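Long-range contact in 2-pyrone-4,6-dicarboxylic acid hydrolase, putative (Pseudomonas putida, PDB 2FFI), which probably hydrolyses the lactone ring of 2-pyrone-4,6-dicarboxylate, as a TIM-barrel member of the amidohydrolase family: residues Y38-L49 with W237-F248. Residues are numbered along the deposited sequence; the frame is centred on the assembly and turned at random.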
loop_
_atom_site.group_PDB
_atom_site.type_symbol
_atom_site.label_atom_id
_atom_site.label_comp_id
_atom_site.label_asym_id
_atom_site.label_seq_id
_atom_site.Cartn_x
_atom_site.Cartn_y
_atom_site.Cartn_z
ATOM N N TYR A 38 -16.517 -10.851 7.426
ATOM C CA TYR A 38 -15.720 -11.362 8.527
ATOM C C TYR A 38 -15.155 -10.182 9.303
ATOM O O TYR A 38 -15.319 -9.021 8.914
ATOM C CB TYR A 38 -14.592 -12.243 8.008
ATOM C CG TYR A 38 -13.749 -11.565 6.973
ATOM C CD1 TYR A 38 -12.673 -10.759 7.340
ATOM C CD2 TYR A 38 -14.044 -11.701 5.621
ATOM C CE1 TYR A 38 -11.908 -10.104 6.381
ATOM C CE2 TYR A 38 -13.292 -11.052 4.652
ATOM C CZ TYR A 38 -12.227 -10.255 5.038
ATOM O OH TYR A 38 -11.493 -9.604 4.081
ATOM N N ASP A 39 -14.483 -10.488 10.404
ATOM C CA ASP A 39 -13.925 -9.460 11.263
ATOM C C ASP A 39 -12.404 -9.448 11.209
ATOM O O ASP A 39 -11.764 -10.494 11.309
ATOM C CB ASP A 39 -14.417 -9.693 12.695
ATOM C CG ASP A 39 -14.205 -8.493 13.589
ATOM O OD1 ASP A 39 -14.765 -8.468 14.709
ATOM O OD2 ASP A 39 -13.471 -7.575 13.169
ATOM N N ALA A 40 -11.829 -8.258 11.046
ATOM C CA ALA A 40 -10.374 -8.095 10.973
ATOM C C ALA A 40 -9.910 -7.131 12.058
ATOM O O ALA A 40 -9.333 -6.085 11.771
ATOM C CB ALA A 40 -9.972 -7.571 9.592
ATOM N N PRO A 41 -10.147 -7.483 13.330
ATOM C CA PRO A 41 -9.744 -6.618 14.443
ATOM C C PRO A 41 -8.228 -6.404 14.545
ATOM O O PRO A 41 -7.435 -7.198 14.040
ATOM C CB PRO A 41 -10.323 -7.339 15.656
ATOM C CG PRO A 41 -10.172 -8.773 15.288
ATOM C CD PRO A 41 -10.605 -8.794 13.827
ATOM N N LEU A 42 -7.838 -5.325 15.209
ATOM C CA LEU A 42 -6.433 -5.006 15.360
ATOM C C LEU A 42 -5.718 -6.214 15.973
ATOM O O LEU A 42 -4.674 -6.649 15.492
ATOM C CB LEU A 42 -6.268 -3.779 16.263
ATOM C CG LEU A 42 -5.325 -2.650 15.863
ATOM C CD1 LEU A 42 -5.045 -1.841 17.102
ATOM C CD2 LEU A 42 -4.030 -3.174 15.283
ATOM N N GLY A 43 -6.298 -6.763 17.028
ATOM C CA GLY A 43 -5.690 -7.903 17.684
ATOM C C GLY A 43 -5.288 -9.018 16.732
ATOM O O GLY A 43 -4.172 -9.553 16.801
ATOM N N ASP A 44 -6.187 -9.393 15.833
ATOM C CA ASP A 44 -5.846 -10.471 14.923
ATOM C C ASP A 44 -4.635 -10.116 14.084
ATOM O O ASP A 44 -3.705 -10.910 13.959
ATOM C CB ASP A 44 -7.025 -10.819 14.015
ATOM C CG ASP A 44 -8.177 -11.469 14.766
ATOM O OD1 ASP A 44 -9.096 -11.983 14.085
ATOM O OD2 ASP A 44 -8.177 -11.457 16.023
ATOM N N TYR A 45 -4.647 -8.923 13.503
ATOM C CA TYR A 45 -3.541 -8.470 12.667
ATOM C C TYR A 45 -2.231 -8.433 13.441
ATOM O O TYR A 45 -1.198 -8.889 12.955
ATOM C CB TYR A 45 -3.840 -7.081 12.126
ATOM C CG TYR A 45 -2.693 -6.507 11.347
ATOM C CD1 TYR A 45 -2.160 -7.188 10.261
ATOM C CD2 TYR A 45 -2.137 -5.280 11.696
ATOM C CE1 TYR A 45 -1.095 -6.656 9.539
ATOM C CE2 TYR A 45 -1.085 -4.744 10.982
ATOM C CZ TYR A 45 -0.573 -5.433 9.913
ATOM O OH TYR A 45 0.460 -4.905 9.204
ATOM N N LEU A 46 -2.286 -7.873 14.644
ATOM C CA LEU A 46 -1.118 -7.785 15.489
ATOM C C LEU A 46 -0.609 -9.188 15.771
ATOM O O LEU A 46 0.596 -9.420 15.812
ATOM C CB LEU A 46 -1.476 -7.056 16.780
ATOM C CG LEU A 46 -1.089 -5.574 16.838
ATOM C CD1 LEU A 46 -1.281 -4.937 15.493
ATOM C CD2 LEU A 46 -1.905 -4.871 17.905
ATOM N N GLY A 47 -1.528 -10.130 15.949
ATOM C CA GLY A 47 -1.128 -11.505 16.216
ATOM C C GLY A 47 -0.423 -12.126 15.022
ATOM O O GLY A 47 0.660 -12.697 15.142
ATOM N N GLN A 48 -1.058 -12.022 13.864
ATOM C CA GLN A 48 -0.504 -12.528 12.636
ATOM C C GLN A 48 0.851 -11.907 12.364
ATOM O O GLN A 48 1.701 -12.543 11.754
ATOM C CB GLN A 48 -1.458 -12.205 11.497
ATOM C CG GLN A 48 -2.721 -13.004 11.553
ATOM C CD GLN A 48 -2.439 -14.490 11.388
ATOM O OE1 GLN A 48 -2.556 -15.279 12.334
ATOM N NE2 GLN A 48 -2.055 -14.879 10.173
ATOM N N LEU A 49 1.046 -10.654 12.792
ATOM C CA LEU A 49 2.329 -9.967 12.588
ATOM C C LEU A 49 3.442 -10.614 13.415
ATOM O O LEU A 49 4.441 -11.058 12.856
ATOM C CB LEU A 49 2.263 -8.459 12.962
ATOM C CG LEU A 49 1.732 -7.329 12.069
ATOM C CD1 LEU A 49 1.958 -6.017 12.771
ATOM C CD2 LEU A 49 2.415 -7.318 10.720
ATOM N N TRP A 237 -3.068 -8.129 4.090
ATOM C CA TRP A 237 -4.003 -8.811 4.975
ATOM C C TRP A 237 -5.206 -7.885 5.189
ATOM O O TRP A 237 -5.061 -6.664 5.164
ATOM C CB TRP A 237 -3.303 -9.081 6.311
ATOM C CG TRP A 237 -4.116 -9.867 7.294
ATOM C CD1 TRP A 237 -4.185 -11.224 7.392
ATOM C CD2 TRP A 237 -4.958 -9.345 8.322
ATOM N NE1 TRP A 237 -5.009 -11.580 8.412
ATOM C CE2 TRP A 237 -5.505 -10.451 9.004
ATOM C CE3 TRP A 237 -5.312 -8.054 8.729
ATOM C CZ2 TRP A 237 -6.388 -10.309 10.088
ATOM C CZ3 TRP A 237 -6.192 -7.906 9.807
ATOM C CH2 TRP A 237 -6.722 -9.035 10.470
ATOM N N PRO A 238 -6.405 -8.447 5.414
ATOM C CA PRO A 238 -6.699 -9.877 5.496
ATOM C C PRO A 238 -6.863 -10.534 4.125
ATOM O O PRO A 238 -7.429 -11.623 4.015
ATOM C CB PRO A 238 -7.973 -9.895 6.305
ATOM C CG PRO A 238 -8.683 -8.706 5.777
ATOM C CD PRO A 238 -7.613 -7.652 5.711
ATOM N N HIS A 239 -6.343 -9.869 3.096
ATOM C CA HIS A 239 -6.430 -10.355 1.725
ATOM C C HIS A 239 -7.909 -10.425 1.334
ATOM O O HIS A 239 -8.507 -11.497 1.349
ATOM C CB HIS A 239 -5.790 -11.747 1.608
ATOM C CG HIS A 239 -4.555 -11.917 2.435
ATOM N ND1 HIS A 239 -4.590 -12.365 3.738
ATOM C CD2 HIS A 239 -3.254 -11.647 2.167
ATOM C CE1 HIS A 239 -3.367 -12.360 4.237
ATOM N NE2 HIS A 239 -2.539 -11.929 3.305
ATOM N N THR A 240 -8.501 -9.283 0.991
ATOM C CA THR A 240 -9.916 -9.250 0.613
ATOM C C THR A 240 -10.151 -9.859 -0.772
ATOM O O THR A 240 -9.353 -9.655 -1.685
ATOM C CB THR A 240 -10.510 -7.794 0.679
ATOM O OG1 THR A 240 -9.592 -6.881 0.080
ATOM C CG2 THR A 240 -10.781 -7.368 2.134
ATOM N N GLN A 241 -11.246 -10.616 -0.900
ATOM C CA GLN A 241 -11.642 -11.310 -2.140
ATOM C C GLN A 241 -10.751 -12.519 -2.428
ATOM O O GLN A 241 -10.806 -13.116 -3.499
ATOM C CB GLN A 241 -11.641 -10.331 -3.331
ATOM C CG GLN A 241 -12.981 -9.623 -3.538
ATOM C CD GLN A 241 -12.843 -8.168 -3.983
ATOM O OE1 GLN A 241 -12.503 -7.883 -5.135
ATOM N NE2 GLN A 241 -13.097 -7.239 -3.057
ATOM N N HIS A 242 -9.941 -12.878 -1.442
ATOM C CA HIS A 242 -9.017 -13.998 -1.556
ATOM C C HIS A 242 -8.779 -14.584 -0.168
ATOM O O HIS A 242 -7.734 -15.158 0.083
ATOM C CB HIS A 242 -7.678 -13.524 -2.150
ATOM C CG HIS A 242 -7.791 -12.937 -3.527
ATOM N ND1 HIS A 242 -7.723 -13.702 -4.674
ATOM C CD2 HIS A 242 -7.983 -11.660 -3.940
ATOM C CE1 HIS A 242 -7.866 -12.923 -5.734
ATOM N NE2 HIS A 242 -8.026 -11.680 -5.316
ATOM N N GLU A 243 -9.750 -14.442 0.727
ATOM C CA GLU A 243 -9.609 -14.950 2.086
ATOM C C GLU A 243 -9.473 -16.464 2.096
ATOM O O GLU A 243 -8.711 -17.043 2.891
ATOM C CB GLU A 243 -10.820 -14.566 2.939
ATOM C CG GLU A 243 -11.075 -13.065 3.092
ATOM C CD GLU A 243 -11.726 -12.417 1.868
ATOM O OE1 GLU A 243 -12.115 -11.243 1.970
ATOM O OE2 GLU A 243 -11.850 -13.062 0.809
ATOM N N SER A 244 -10.210 -17.101 1.195
ATOM C CA SER A 244 -10.231 -18.555 1.092
ATOM C C SER A 244 -8.921 -19.151 0.619
ATOM O O SER A 244 -8.558 -20.259 1.001
ATOM C CB SER A 244 -11.331 -18.967 0.123
ATOM O OG SER A 244 -12.478 -18.162 0.315
ATOM N N GLU A 245 -8.216 -18.401 -0.215
ATOM C CA GLU A 245 -6.966 -18.875 -0.786
ATOM C C GLU A 245 -5.688 -18.382 -0.088
ATOM O O GLU A 245 -4.679 -19.102 -0.053
ATOM C CB GLU A 245 -6.909 -18.464 -2.255
ATOM C CG GLU A 245 -8.201 -18.675 -3.025
ATOM C CD GLU A 245 -8.561 -17.458 -3.862
ATOM O OE1 GLU A 245 -7.712 -17.027 -4.684
ATOM O OE2 GLU A 245 -9.693 -16.940 -3.700
ATOM N N VAL A 246 -5.746 -17.169 0.465
ATOM C CA VAL A 246 -4.596 -16.546 1.100
ATOM C C VAL A 246 -4.703 -16.234 2.578
ATOM O O VAL A 246 -5.781 -15.915 3.094
ATOM C CB VAL A 246 -4.247 -15.227 0.378
ATOM C CG1 VAL A 246 -2.903 -14.702 0.852
ATOM C CG2 VAL A 246 -4.242 -15.447 -1.131
ATOM N N SER A 247 -3.556 -16.322 3.247
ATOM C CA SER A 247 -3.428 -16.027 4.677
ATOM C C SER A 247 -2.076 -15.344 4.870
ATOM O O SER A 247 -1.215 -15.387 3.993
ATOM C CB SER A 247 -3.454 -17.312 5.504
ATOM O OG SER A 247 -2.285 -18.094 5.278
ATOM N N PHE A 248 -1.891 -14.706 6.016
ATOM C CA PHE A 248 -0.633 -14.031 6.289
ATOM C C PHE A 248 0.534 -14.984 6.013
ATOM O O PHE A 248 1.514 -14.618 5.358
ATOM C CB PHE A 248 -0.591 -13.556 7.743
ATOM C CG PHE A 248 0.208 -12.299 7.937
ATOM C CD1 PHE A 248 -0.420 -11.070 8.123
ATOM C CD2 PHE A 248 1.592 -12.342 7.881
ATOM C CE1 PHE A 248 0.333 -9.912 8.233
ATOM C CE2 PHE A 248 2.347 -11.197 7.988
ATOM C CZ PHE A 248 1.730 -9.979 8.168
#
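Ala40 approaches Pro238 and Gln48 approaches Phe248, with CA atoms 6.8 Å and 6.5 Å apart, where the first turns of helix 42-51 and the loop 38-41 that leads into it face the loop between strand 231-234 and helix 248-258. With CG anti to the backbone N (chi1 -176°), the large, flat indole of Trp237 reaches the helix and lies between Pro238 CB over one face and Tyr45 CA over the other. Ala40 is small enough to bring CB within 3.7 Å of Trp237 CH2. The Tyr45 and Trp237 rings are nearly parallel but slid apart, while Tyr45 OH bonds to Asp16. Phe248 presents its ring edge to Tyr45 CE1, and Leu49 CD2 packs 3.8 Å from Phe248 CZ. Tyr38 pairs an apolar ring edge against Pro238 with a hydroxyl that donates to Glu243 OE1 (2.7 Å), on that oxygen's anti lone pair. Gln241 N also donates to Glu243 OE1, from above the carboxylate plane. A phenylalanine in place of Tyr38 would probably leave Glu243 with the loop amide but without its bond across the contact. The chemistry is consistent with a loop held at its two ends by packing on the helix and in its middle by the Tyr38 bond.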